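Local structure of beta-catenin homolog sys-1 (Caenorhabditis elegans, 3C2G) at residues Val531-Cys536 with Asp574-His579; Cys120-Leu125 with Pro131-Cys136; Leu269-Ser274 with Leu309-Ala314; Val181-Ile186 with Tyr236-Gly241. The protein acts as a beta-catenin-like transcription coregulator in the Wnt asymmetry pathway, binding the TCF factor POP-1 directly to activate or repress target genes. One frame throughout, in Å; residues are numbered along the deposited sequence.

Contact 1: Val531-Cys536 with Asp574-His579; sequences VLMEQC and DKILEH
Met-533 and Lys-575 mark the closest approach of the two backbones, with their CA atoms 8.9 Å apart. Both segments lie toward the C-terminal part of a helix, 515-535 and 563-579, and Cys-536 is the first residue to leave the former. No backbone bond joins them, so side chains must span the gap. Met-533, a selenomethionine in this crystal, points its CB toward the other helix. With CG anti to the carbonyl carbon (chi1 -85°) and the chain extended beyond it, the long unbranched residue reaches right up to its neighbour. Lys-575 comes the opposite way, and the two chains slide past each other, SE of Met-533 lying 4.0 Å from CD of Lys-575. CE of Met-533 reaches past the lysine stem to 4.1 Å from CG1 of Ile-576, whose side chain it meets nearly at a right angle. Ile-576 is buried, its apolar branches suited to a place that asks for no polar partner. The lysine end belongs to another partner: bent at its last torsion, it places NZ in a salt bridge with Glu-539 of helix 539-544, and Val-542 of the same helix packs on Met-533. His-579 bonds within its own segment, its ND1 donating to Lys-575 O at 3.0 Å, with the oxygen 25° out of the ring plane; His-579 N turns instead to Ile-576 O. Across the pair of helices the attraction is thus dispersion between the selenomethionine (sulfur in the native protein) and aliphatic carbons, with the lysine contributing its stem here while its charge is paired outside.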
loop_
_atom_site.group_PDB
_atom_site.type_symbol
_atom_site.label_atom_id
_atom_site.label_comp_id
_atom_site.label_asym_id
_atom_site.label_seq_id
_atom_site.Cartn_x
_atom_site.Cartn_y
_atom_site.Cartn_z
ATOM N N VAL A 531 17.206 27.600 -16.484
ATOM C CA VAL A 531 17.162 26.753 -17.658
ATOM C C VAL A 531 16.391 27.440 -18.776
ATOM O O VAL A 531 16.866 27.476 -19.894
ATOM C CB VAL A 531 16.578 25.352 -17.333
ATOM C CG1 VAL A 531 16.299 24.594 -18.588
ATOM C CG2 VAL A 531 17.551 24.561 -16.457
ATOM N N LEU A 532 15.224 28.012 -18.463
ATOM C CA LEU A 532 14.417 28.724 -19.459
ATOM C C LEU A 532 15.187 29.886 -20.060
ATOM O O LEU A 532 15.140 30.106 -21.272
ATOM C CB LEU A 532 13.115 29.244 -18.862
ATOM C CG LEU A 532 11.988 28.235 -18.634
ATOM C CD1 LEU A 532 11.052 28.725 -17.524
ATOM C CD2 LEU A 532 11.216 27.942 -19.922
HETATM N N MSE A 533 15.900 30.624 -19.210
HETATM C CA MSE A 533 16.712 31.736 -19.674
HETATM C C MSE A 533 17.722 31.268 -20.713
HETATM O O MSE A 533 17.784 31.827 -21.807
HETATM C CB MSE A 533 17.403 32.435 -18.508
HETATM C CG MSE A 533 16.534 33.463 -17.843
HETATM SE SE MSE A 533 17.244 34.051 -16.127
HETATM C CE MSE A 533 16.193 35.693 -15.849
ATOM N N GLU A 534 18.462 30.212 -20.379
ATOM C CA GLU A 534 19.547 29.721 -21.216
ATOM C C GLU A 534 19.090 28.969 -22.475
ATOM O O GLU A 534 19.533 29.269 -23.587
ATOM C CB GLU A 534 20.478 28.836 -20.385
ATOM C CG GLU A 534 21.544 28.121 -21.198
ATOM C CD GLU A 534 22.839 27.942 -20.440
ATOM O OE1 GLU A 534 22.803 27.887 -19.194
ATOM O OE2 GLU A 534 23.898 27.858 -21.099
ATOM N N GLN A 535 18.200 27.999 -22.283
ATOM C CA GLN A 535 17.872 27.012 -23.304
ATOM C C GLN A 535 16.855 27.488 -24.326
ATOM O O GLN A 535 16.828 26.994 -25.451
ATOM C CB GLN A 535 17.370 25.742 -22.635
ATOM C CG GLN A 535 18.121 24.512 -23.066
ATOM C CD GLN A 535 19.514 24.439 -22.485
ATOM O OE1 GLN A 535 20.442 23.985 -23.147
ATOM N NE2 GLN A 535 19.670 24.890 -21.245
ATOM N N CYS A 536 16.011 28.433 -23.926
ATOM C CA CYS A 536 15.034 29.040 -24.828
ATOM C C CYS A 536 15.472 30.427 -25.296
ATOM O O CYS A 536 14.705 31.133 -25.935
ATOM C CB CYS A 536 13.668 29.138 -24.149
ATOM S SG CYS A 536 13.051 27.593 -23.436
ATOM N N ASP A 574 21.050 38.372 -10.555
ATOM C CA ASP A 574 21.892 39.205 -11.383
ATOM C C ASP A 574 21.339 39.322 -12.794
ATOM O O ASP A 574 21.338 40.408 -13.371
ATOM C CB ASP A 574 23.324 38.673 -11.413
ATOM C CG ASP A 574 24.292 39.659 -12.039
ATOM O OD1 ASP A 574 24.552 40.719 -11.418
ATOM O OD2 ASP A 574 24.778 39.379 -13.158
ATOM N N LYS A 575 20.855 38.214 -13.341
ATOM C CA LYS A 575 20.262 38.221 -14.673
ATOM C C LYS A 575 18.931 38.976 -14.730
ATOM O O LYS A 575 18.602 39.584 -15.757
ATOM C CB LYS A 575 20.099 36.793 -15.194
ATOM C CG LYS A 575 21.407 36.148 -15.613
ATOM C CD LYS A 575 21.195 34.716 -16.043
ATOM C CE LYS A 575 22.503 34.048 -16.460
ATOM N NZ LYS A 575 23.092 34.678 -17.677
ATOM N N ILE A 576 18.164 38.948 -13.640
ATOM C CA ILE A 576 16.930 39.737 -13.589
ATOM C C ILE A 576 17.246 41.244 -13.613
ATOM O O ILE A 576 16.565 42.020 -14.288
ATOM C CB ILE A 576 16.026 39.377 -12.369
ATOM C CG1 ILE A 576 15.425 37.981 -12.518
ATOM C CG2 ILE A 576 14.886 40.381 -12.216
ATOM C CD1 ILE A 576 14.958 37.392 -11.210
ATOM N N LEU A 577 18.290 41.642 -12.890
ATOM C CA LEU A 577 18.633 43.056 -12.769
ATOM C C LEU A 577 19.324 43.604 -14.010
ATOM O O LEU A 577 19.260 44.803 -14.269
ATOM C CB LEU A 577 19.455 43.317 -11.510
ATOM C CG LEU A 577 18.709 42.986 -10.217
ATOM C CD1 LEU A 577 19.568 43.224 -8.996
ATOM C CD2 LEU A 577 17.413 43.783 -10.120
ATOM N N GLU A 578 19.963 42.726 -14.783
ATOM C CA GLU A 578 20.527 43.104 -16.075
ATOM C C GLU A 578 19.431 43.575 -17.027
ATOM O O GLU A 578 19.671 44.450 -17.854
ATOM C CB GLU A 578 21.310 41.940 -16.695
ATOM C CG GLU A 578 22.176 42.294 -17.916
ATOM C CD GLU A 578 23.051 41.109 -18.392
ATOM O OE1 GLU A 578 23.701 40.443 -17.533
ATOM O OE2 GLU A 578 23.096 40.849 -19.630
ATOM N N HIS A 579 18.232 43.011 -16.904
ATOM C CA HIS A 579 17.118 43.382 -17.794
ATOM C C HIS A 579 16.013 44.229 -17.130
ATOM O O HIS A 579 15.284 44.944 -17.810
ATOM C CB HIS A 579 16.532 42.152 -18.487
ATOM C CG HIS A 579 17.547 41.329 -19.214
ATOM N ND1 HIS A 579 18.096 40.181 -18.682
ATOM C CD2 HIS A 579 18.120 41.488 -20.432
ATOM C CE1 HIS A 579 18.966 39.672 -19.537
ATOM N NE2 HIS A 579 18.997 40.444 -20.609
#

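Contact 2: Cys120-Leu125 with Pro131-Cys136; sequences CNLISL and PHMKHC
Leu-122 meets Met-133 and Cys-136 where helix 115-122 ends and the chain turns into helix 134-150; five non-helical residues separate the two segments. The tight part lies at one branch of the leucine. CD2 of Leu-122 stands 3.3 Å from CE of Met-133, short for two methyl carbons, so its exact value is doubtful. CD2 of Leu-122 also lies 4.2 Å from CB of Cys-136, an ordinary packing distance, and the small cysteine side chain is consistent with the close backbones: the CA atoms of Leu-122 and Cys-136 are 6.7 Å apart. Met-133, a selenomethionine in the crystal, crosses Leu-122 at about a right angle. Its chain bends twice, at chi2 (-64°) and again at chi3 (-66°), a fold that suits a flexible, unbranched chain and that brings CE over to the leucine. Trp-78 of helix 71-90 packs on Leu-122 and Met-133, and Trp-127 also on Met-133; all three touching residues are buried. The other side is loose. Pro-131, His-132 and His-135 are exposed and have no part in the contact; the ring of His-135 is instead covered on one face by its neighbour Lys-134, whose CG sits 3.9 Å above the ring centre. Asp-130 OD2 accepts bonds from the backbone N of His-132 and of Met-133, probably helping to order this approach to the helix. With no hydrogen bond between the segments, the join depends on apolar contact.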
loop_
_atom_site.group_PDB
_atom_site.type_symbol
_atom_site.label_atom_id
_atom_site.label_comp_id
_atom_site.label_asym_id
_atom_site.label_seq_id
_atom_site.Cartn_x
_atom_site.Cartn_y
_atom_site.Cartn_z
ATOM N N CYS A 120 -8.116 -25.835 18.865
ATOM C CA CYS A 120 -7.253 -25.813 17.715
ATOM C C CYS A 120 -7.133 -27.202 17.069
ATOM O O CYS A 120 -6.965 -27.316 15.852
ATOM C CB CYS A 120 -5.899 -25.223 18.101
ATOM S SG CYS A 120 -4.498 -26.081 17.411
ATOM N N ASN A 121 -7.257 -28.252 17.871
ATOM C CA ASN A 121 -7.271 -29.602 17.324
ATOM C C ASN A 121 -8.475 -29.914 16.440
ATOM O O ASN A 121 -8.372 -30.699 15.510
ATOM C CB ASN A 121 -7.164 -30.648 18.417
ATOM C CG ASN A 121 -6.481 -31.899 17.928
ATOM O OD1 ASN A 121 -7.126 -32.834 17.428
ATOM N ND2 ASN A 121 -5.151 -31.906 18.015
ATOM N N LEU A 122 -9.609 -29.290 16.729
ATOM C CA LEU A 122 -10.820 -29.500 15.950
ATOM C C LEU A 122 -10.784 -28.881 14.533
ATOM O O LEU A 122 -11.608 -29.239 13.691
ATOM C CB LEU A 122 -12.033 -28.987 16.720
ATOM C CG LEU A 122 -12.379 -29.736 18.011
ATOM C CD1 LEU A 122 -12.937 -28.791 19.066
ATOM C CD2 LEU A 122 -13.344 -30.842 17.744
ATOM N N ILE A 123 -9.854 -27.957 14.274
ATOM C CA ILE A 123 -9.690 -27.414 12.916
ATOM C C ILE A 123 -8.489 -28.000 12.180
ATOM O O ILE A 123 -8.070 -27.482 11.150
ATOM C CB ILE A 123 -9.621 -25.874 12.876
ATOM C CG1 ILE A 123 -8.512 -25.351 13.797
ATOM C CG2 ILE A 123 -10.995 -25.278 13.175
ATOM C CD1 ILE A 123 -8.254 -23.877 13.647
ATOM N N SER A 124 -7.938 -29.083 12.712
ATOM C CA SER A 124 -6.945 -29.848 11.987
ATOM C C SER A 124 -7.482 -30.242 10.612
ATOM O O SER A 124 -8.629 -30.673 10.478
ATOM C CB SER A 124 -6.551 -31.093 12.770
ATOM O OG SER A 124 -5.512 -31.778 12.108
ATOM N N LEU A 125 -6.633 -30.072 9.601
ATOM C CA LEU A 125 -6.990 -30.287 8.200
ATOM C C LEU A 125 -7.533 -31.687 7.942
ATOM O O LEU A 125 -8.536 -31.842 7.251
ATOM C CB LEU A 125 -5.784 -30.002 7.293
ATOM C CG LEU A 125 -5.831 -30.512 5.852
ATOM C CD1 LEU A 125 -6.685 -29.613 4.965
ATOM C CD2 LEU A 125 -4.430 -30.647 5.299
ATOM N N PRO A 131 -16.376 -37.487 7.718
ATOM C CA PRO A 131 -17.806 -37.239 7.497
ATOM C C PRO A 131 -18.515 -36.567 8.677
ATOM O O PRO A 131 -19.418 -35.750 8.471
ATOM C CB PRO A 131 -18.378 -38.646 7.269
ATOM C CG PRO A 131 -17.222 -39.471 6.839
ATOM C CD PRO A 131 -16.037 -38.916 7.559
ATOM N N HIS A 132 -18.110 -36.899 9.899
ATOM C CA HIS A 132 -18.758 -36.327 11.079
ATOM C C HIS A 132 -18.034 -35.101 11.597
ATOM O O HIS A 132 -18.651 -34.069 11.849
ATOM C CB HIS A 132 -18.910 -37.377 12.175
ATOM C CG HIS A 132 -19.564 -38.631 11.703
ATOM N ND1 HIS A 132 -18.859 -39.793 11.467
ATOM C CD2 HIS A 132 -20.852 -38.897 11.384
ATOM C CE1 HIS A 132 -19.690 -40.728 11.041
ATOM N NE2 HIS A 132 -20.906 -40.210 10.985
HETATM N N MSE A 133 -16.721 -35.218 11.730
HETATM C CA MSE A 133 -15.907 -34.158 12.316
HETATM C C MSE A 133 -15.802 -32.849 11.516
HETATM O O MSE A 133 -15.596 -31.790 12.107
HETATM C CB MSE A 133 -14.526 -34.702 12.658
HETATM C CG MSE A 133 -14.526 -35.548 13.921
HETATM SE SE MSE A 133 -15.012 -34.502 15.509
HETATM C CE MSE A 133 -13.446 -33.331 15.522
ATOM N N LYS A 134 -15.975 -32.913 10.195
ATOM C CA LYS A 134 -15.910 -31.707 9.354
ATOM C C LYS A 134 -16.905 -30.629 9.806
ATOM O O LYS A 134 -16.640 -29.437 9.683
ATOM C CB LYS A 134 -16.071 -32.039 7.852
ATOM C CG LYS A 134 -17.520 -32.270 7.363
ATOM C CD LYS A 134 -17.610 -32.583 5.865
ATOM C CE LYS A 134 -17.036 -33.968 5.547
ATOM N NZ LYS A 134 -17.361 -34.459 4.170
ATOM N N HIS A 135 -18.035 -31.059 10.354
ATOM C CA HIS A 135 -19.040 -30.126 10.853
ATOM C C HIS A 135 -18.636 -29.437 12.154
ATOM O O HIS A 135 -19.009 -28.293 12.385
ATOM C CB HIS A 135 -20.390 -30.820 10.987
ATOM C CG HIS A 135 -20.827 -31.498 9.730
ATOM N ND1 HIS A 135 -21.202 -30.798 8.603
ATOM C CD2 HIS A 135 -20.913 -32.811 9.406
ATOM C CE1 HIS A 135 -21.516 -31.652 7.644
ATOM N NE2 HIS A 135 -21.352 -32.880 8.106
ATOM N N CYS A 136 -17.853 -30.125 12.982
ATOM C CA CYS A 136 -17.258 -29.513 14.169
ATOM C C CYS A 136 -16.221 -28.469 13.794
ATOM O O CYS A 136 -16.224 -27.361 14.336
ATOM C CB CYS A 136 -16.652 -30.575 15.095
ATOM S SG CYS A 136 -17.923 -31.558 15.929
#

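Contact 3: Leu269-Ser274 with Leu309-Ala314; sequences LLLHDS and LQVSDA
Leu-271 and Gln-310 meet on the peptide-binding surface of the armadillo domain, where helices 251-270 and 298-311 both run out into turns. Leu-271 is the centre of an inverse gamma turn, closed by His-272 N to Leu-270 O at 2.8 Å, and this turn probably helps to present its carbonyl. NE2 of Gln-310 gives that oxygen, Leu-271 O, a weak bond of 3.4 Å with an angle of 136°; its stronger partner is Gly-268 O, so one amide nitrogen serves two carbonyls at the helix end. Reach comes from the extended glutamine, whose CG is anti to the backbone N (chi1 -162°). Beside this polar link, CD1 of Leu-271 packs 4.0 Å from CG1 of Val-311, two buried branched residues meeting at a slant. After the second helix, Ser-312 OG donates to Leu-309 O at 2.7 Å, while a type I turn runs from Val-311 to Ala-314. The bound POP-1 peptide packs on Leu-309, Gln-310 and Asp-313, and a basic side chain of that peptide, outside both segments, forms a salt bridge with Asp-313 OD1. Around the join, helix 274-282 supplies Phe-280 against Leu-271, and helix 339-352 supplies Asn-351, bonded to Ser-312 OG.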
loop_
_atom_site.group_PDB
_atom_site.type_symbol
_atom_site.label_atom_id
_atom_site.label_comp_id
_atom_site.label_asym_id
_atom_site.label_seq_id
_atom_site.Cartn_x
_atom_site.Cartn_y
_atom_site.Cartn_z
ATOM N N LEU A 269 0.373 -7.817 4.096
ATOM C CA LEU A 269 0.675 -7.613 5.502
ATOM C C LEU A 269 2.010 -8.178 5.924
ATOM O O LEU A 269 2.674 -7.605 6.786
ATOM C CB LEU A 269 -0.439 -8.153 6.388
ATOM C CG LEU A 269 -1.125 -6.971 7.076
ATOM C CD1 LEU A 269 -2.658 -6.983 6.850
ATOM C CD2 LEU A 269 -0.731 -6.912 8.565
ATOM N N LEU A 270 2.416 -9.286 5.322
ATOM C CA LEU A 270 3.654 -9.924 5.730
ATOM C C LEU A 270 4.883 -9.147 5.281
ATOM O O LEU A 270 5.863 -9.053 6.013
ATOM C CB LEU A 270 3.730 -11.339 5.175
ATOM C CG LEU A 270 2.940 -12.406 5.911
ATOM C CD1 LEU A 270 2.850 -13.638 5.027
ATOM C CD2 LEU A 270 3.606 -12.728 7.252
ATOM N N LEU A 271 4.828 -8.597 4.071
ATOM C CA LEU A 271 6.004 -7.987 3.463
ATOM C C LEU A 271 6.237 -6.567 3.977
ATOM O O LEU A 271 6.059 -5.593 3.254
ATOM C CB LEU A 271 5.876 -8.038 1.939
ATOM C CG LEU A 271 5.599 -9.440 1.396
ATOM C CD1 LEU A 271 5.248 -9.343 -0.071
ATOM C CD2 LEU A 271 6.748 -10.441 1.647
ATOM N N HIS A 272 6.624 -6.471 5.243
ATOM C CA HIS A 272 6.681 -5.192 5.949
ATOM C C HIS A 272 7.884 -4.303 5.590
ATOM O O HIS A 272 7.814 -3.077 5.710
ATOM C CB HIS A 272 6.610 -5.429 7.461
ATOM C CG HIS A 272 7.684 -6.331 7.988
ATOM N ND1 HIS A 272 8.756 -5.862 8.718
ATOM C CD2 HIS A 272 7.854 -7.673 7.892
ATOM C CE1 HIS A 272 9.535 -6.878 9.054
ATOM N NE2 HIS A 272 9.014 -7.987 8.560
ATOM N N ASP A 273 8.980 -4.913 5.146
ATOM C CA ASP A 273 10.209 -4.170 4.889
ATOM C C ASP A 273 10.950 -4.653 3.647
ATOM O O ASP A 273 10.488 -5.569 2.956
ATOM C CB ASP A 273 11.135 -4.234 6.113
ATOM C CG ASP A 273 11.614 -5.649 6.432
ATOM O OD1 ASP A 273 11.590 -6.536 5.552
ATOM O OD2 ASP A 273 12.036 -5.871 7.581
ATOM N N SER A 274 12.110 -4.034 3.404
ATOM C CA SER A 274 12.957 -4.293 2.240
ATOM C C SER A 274 13.418 -5.740 2.090
ATOM O O SER A 274 13.474 -6.260 0.972
ATOM C CB SER A 274 14.174 -3.373 2.279
ATOM O OG SER A 274 13.758 -2.017 2.245
ATOM N N LEU A 309 2.422 -2.747 -6.519
ATOM C CA LEU A 309 2.822 -1.424 -6.091
ATOM C C LEU A 309 3.733 -1.531 -4.864
ATOM O O LEU A 309 4.788 -0.915 -4.808
ATOM C CB LEU A 309 1.584 -0.579 -5.771
ATOM C CG LEU A 309 1.831 0.878 -5.383
ATOM C CD1 LEU A 309 2.536 1.640 -6.528
ATOM C CD2 LEU A 309 0.539 1.599 -4.931
ATOM N N GLN A 310 3.334 -2.359 -3.906
ATOM C CA GLN A 310 3.983 -2.402 -2.622
ATOM C C GLN A 310 5.403 -2.926 -2.709
ATOM O O GLN A 310 6.231 -2.576 -1.888
ATOM C CB GLN A 310 3.178 -3.296 -1.695
ATOM C CG GLN A 310 3.476 -3.097 -0.230
ATOM C CD GLN A 310 2.634 -4.013 0.647
ATOM O OE1 GLN A 310 1.415 -4.108 0.456
ATOM N NE2 GLN A 310 3.278 -4.702 1.597
ATOM N N VAL A 311 5.673 -3.780 -3.689
ATOM C CA VAL A 311 6.982 -4.432 -3.805
ATOM C C VAL A 311 7.867 -3.795 -4.898
ATOM O O VAL A 311 8.961 -4.297 -5.187
ATOM C CB VAL A 311 6.851 -5.974 -4.082
ATOM C CG1 VAL A 311 5.997 -6.657 -3.007
ATOM C CG2 VAL A 311 6.284 -6.254 -5.482
ATOM N N SER A 312 7.381 -2.702 -5.485
ATOM C CA SER A 312 7.961 -2.122 -6.684
ATOM C C SER A 312 9.344 -1.490 -6.476
ATOM O O SER A 312 10.123 -1.390 -7.416
ATOM C CB SER A 312 7.000 -1.097 -7.288
ATOM O OG SER A 312 6.799 -0.010 -6.407
ATOM N N ASP A 313 9.642 -1.074 -5.250
ATOM C CA ASP A 313 10.937 -0.491 -4.941
ATOM C C ASP A 313 12.038 -1.516 -4.617
ATOM O O ASP A 313 13.132 -1.151 -4.194
ATOM C CB ASP A 313 10.804 0.577 -3.848
ATOM C CG ASP A 313 10.199 0.035 -2.545
ATOM O OD1 ASP A 313 9.134 -0.637 -2.571
ATOM O OD2 ASP A 313 10.785 0.310 -1.471
ATOM N N ALA A 314 11.775 -2.794 -4.855
ATOM C CA ALA A 314 12.739 -3.836 -4.525
ATOM C C ALA A 314 13.973 -3.822 -5.441
ATOM O O ALA A 314 13.857 -3.781 -6.670
ATOM C CB ALA A 314 12.077 -5.185 -4.558
#

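Contact 4: Val181-Ile186 with Tyr236-Gly241; sequences VHPGMI and YRLIAG
Pro-183 and His-182 touch Leu-238 at the surface of the all-helical armadillo domain, where the loop between helices 167-174 and 189-198 meets the end of helix 224-239. Tyr-236 takes no part across the contact; its side chain packs on Thr-291 and Val-292 of helix 285-292, and CB of Ala-240 lies 3.8 Å above one face of the Tyr-236 ring, toward the rim. Leu-238, two residues on, carries the contact. Its CB points toward the loop and its branch CD1 does the touching, 3.7 Å from CG of Pro-183, the two side chains reaching toward each other. The same CD1 lies 3.7 Å from NE2 of His-182, approaching the ring obliquely. Leu-256 of helix 251-270 packs on both Leu-238 and Pro-183, adding apolar company from another helix. Ile-239 is buried against Leu-253 and Leu-256. Ala-240 and Gly-241, both small, then lead the chain out at the exposed end. On the loop side, Pro-183 begins a 3-10 segment, a fitting place for a residue without an N-H, and its rigid ring presents CG to the leucine. His-182 just before it is held by its own loop: CG lies anti to the backbone N (chi1 -172°), bringing the ring round so that ND1 accepts Gly-184 N at 2.8 Å, with an N-H...N angle of 155° and the donor within 9° of the ring plane.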
loop_
_atom_site.group_PDB
_atom_site.type_symbol
_atom_site.label_atom_id
_atom_site.label_comp_id
_atom_site.label_asym_id
_atom_site.label_seq_id
_atom_site.Cartn_x
_atom_site.Cartn_y
_atom_site.Cartn_z
ATOM N N VAL A 181 -2.499 -29.720 -0.874
ATOM C CA VAL A 181 -3.881 -29.497 -0.434
ATOM C C VAL A 181 -4.651 -28.712 -1.492
ATOM O O VAL A 181 -4.198 -27.660 -1.945
ATOM C CB VAL A 181 -3.919 -28.724 0.917
ATOM C CG1 VAL A 181 -5.353 -28.478 1.394
ATOM C CG2 VAL A 181 -3.118 -29.459 1.980
ATOM N N HIS A 182 -5.810 -29.228 -1.888
ATOM C CA HIS A 182 -6.672 -28.530 -2.824
ATOM C C HIS A 182 -7.144 -27.212 -2.199
ATOM O O HIS A 182 -7.626 -27.202 -1.079
ATOM C CB HIS A 182 -7.858 -29.408 -3.210
ATOM C CG HIS A 182 -8.696 -28.846 -4.316
ATOM N ND1 HIS A 182 -9.440 -27.690 -4.177
ATOM C CD2 HIS A 182 -8.927 -29.292 -5.573
ATOM C CE1 HIS A 182 -10.085 -27.446 -5.302
ATOM N NE2 HIS A 182 -9.791 -28.403 -6.165
ATOM N N PRO A 183 -6.982 -26.090 -2.924
ATOM C CA PRO A 183 -7.344 -24.767 -2.387
ATOM C C PRO A 183 -8.818 -24.605 -2.017
ATOM O O PRO A 183 -9.171 -23.682 -1.284
ATOM C CB PRO A 183 -6.949 -23.801 -3.508
ATOM C CG PRO A 183 -6.804 -24.640 -4.716
ATOM C CD PRO A 183 -6.412 -26.007 -4.277
ATOM N N GLY A 184 -9.667 -25.499 -2.510
ATOM C CA GLY A 184 -11.080 -25.505 -2.142
ATOM C C GLY A 184 -11.287 -25.881 -0.686
ATOM O O GLY A 184 -12.323 -25.565 -0.116
HETATM N N MSE A 185 -10.290 -26.554 -0.095
HETATM C CA MSE A 185 -10.255 -26.895 1.344
HETATM C C MSE A 185 -10.014 -25.700 2.272
HETATM O O MSE A 185 -10.139 -25.841 3.484
HETATM C CB MSE A 185 -9.142 -27.914 1.637
HETATM C CG MSE A 185 -9.249 -29.244 0.915
HETATM SE SE MSE A 185 -10.722 -30.339 1.587
HETATM C CE MSE A 185 -10.640 -31.798 0.251
ATOM N N ILE A 186 -9.640 -24.546 1.719
ATOM C CA ILE A 186 -9.188 -23.422 2.536
ATOM C C ILE A 186 -10.364 -22.575 3.018
ATOM O O ILE A 186 -10.933 -21.788 2.257
ATOM C CB ILE A 186 -8.124 -22.540 1.798
ATOM C CG1 ILE A 186 -6.955 -23.392 1.305
ATOM C CG2 ILE A 186 -7.603 -21.422 2.697
ATOM C CD1 ILE A 186 -6.008 -22.667 0.380
ATOM N N TYR A 236 -5.103 -20.132 -9.348
ATOM C CA TYR A 236 -5.147 -19.595 -10.700
ATOM C C TYR A 236 -5.315 -20.731 -11.703
ATOM O O TYR A 236 -6.133 -20.654 -12.610
ATOM C CB TYR A 236 -3.923 -18.744 -11.053
ATOM C CG TYR A 236 -4.012 -18.274 -12.478
ATOM C CD1 TYR A 236 -4.938 -17.293 -12.850
ATOM C CD2 TYR A 236 -3.234 -18.857 -13.470
ATOM C CE1 TYR A 236 -5.066 -16.889 -14.171
ATOM C CE2 TYR A 236 -3.340 -18.454 -14.785
ATOM C CZ TYR A 236 -4.258 -17.469 -15.131
ATOM O OH TYR A 236 -4.361 -17.073 -16.448
ATOM N N ARG A 237 -4.563 -21.800 -11.509
ATOM C CA ARG A 237 -4.641 -22.918 -12.414
ATOM C C ARG A 237 -6.056 -23.453 -12.568
ATOM O O ARG A 237 -6.420 -23.905 -13.643
ATOM C CB ARG A 237 -3.701 -24.033 -11.974
ATOM C CG ARG A 237 -2.279 -23.835 -12.462
ATOM C CD ARG A 237 -1.397 -24.976 -12.047
ATOM N NE ARG A 237 -0.338 -25.166 -13.033
ATOM C CZ ARG A 237 0.473 -26.221 -13.082
ATOM N NH1 ARG A 237 0.362 -27.200 -12.187
ATOM N NH2 ARG A 237 1.398 -26.291 -14.031
ATOM N N LEU A 238 -6.850 -23.392 -11.503
ATOM C CA LEU A 238 -8.175 -23.998 -11.520
ATOM C C LEU A 238 -9.245 -23.067 -12.061
ATOM O O LEU A 238 -10.278 -23.522 -12.552
ATOM C CB LEU A 238 -8.565 -24.486 -10.128
ATOM C CG LEU A 238 -7.768 -25.683 -9.596
ATOM C CD1 LEU A 238 -7.945 -25.787 -8.077
ATOM C CD2 LEU A 238 -8.152 -26.981 -10.282
ATOM N N ILE A 239 -9.002 -21.767 -11.967
ATOM C CA ILE A 239 -9.963 -20.795 -12.463
ATOM C C ILE A 239 -9.638 -20.324 -13.882
ATOM O O ILE A 239 -10.504 -19.766 -14.562
ATOM C CB ILE A 239 -10.112 -19.581 -11.515
ATOM C CG1 ILE A 239 -8.867 -18.707 -11.506
ATOM C CG2 ILE A 239 -10.464 -20.029 -10.108
ATOM C CD1 ILE A 239 -9.113 -17.330 -10.947
ATOM N N ALA A 240 -8.407 -20.588 -14.327
ATOM C CA ALA A 240 -7.840 -19.966 -15.524
ATOM C C ALA A 240 -8.738 -20.068 -16.750
ATOM O O ALA A 240 -9.018 -19.052 -17.403
ATOM C CB ALA A 240 -6.461 -20.512 -15.822
ATOM N N GLY A 241 -9.199 -21.272 -17.059
ATOM C CA GLY A 241 -10.089 -21.443 -18.200
ATOM C C GLY A 241 -11.559 -21.091 -17.954
ATOM O O GLY A 241 -12.339 -21.023 -18.906
#

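How the contacts relate
The four contacts are spread along one elongated superhelix in the chain order 2, 4, 3, 1. Contacts 2 and 4 are neighbours, their centres 21 Å apart, and they touch directly: CD2 of Leu-125 packs 3.8 Å from CG2 of Val-181. Contact 3 lies nearest the middle, its centre about 9 Å from that of the chain, and bears on the bound POP-1 peptide; its nearest atoms are about 13 Å from contact 4, which uses helix 224-239 while contact 3 uses the next helix, 251-270. Contact 1 stands alone toward the C-terminal end, about 28 Å from contact 3 by nearest atoms and with its centre about 79 Å from that of contact 2, on the opposite side of the chain's centre.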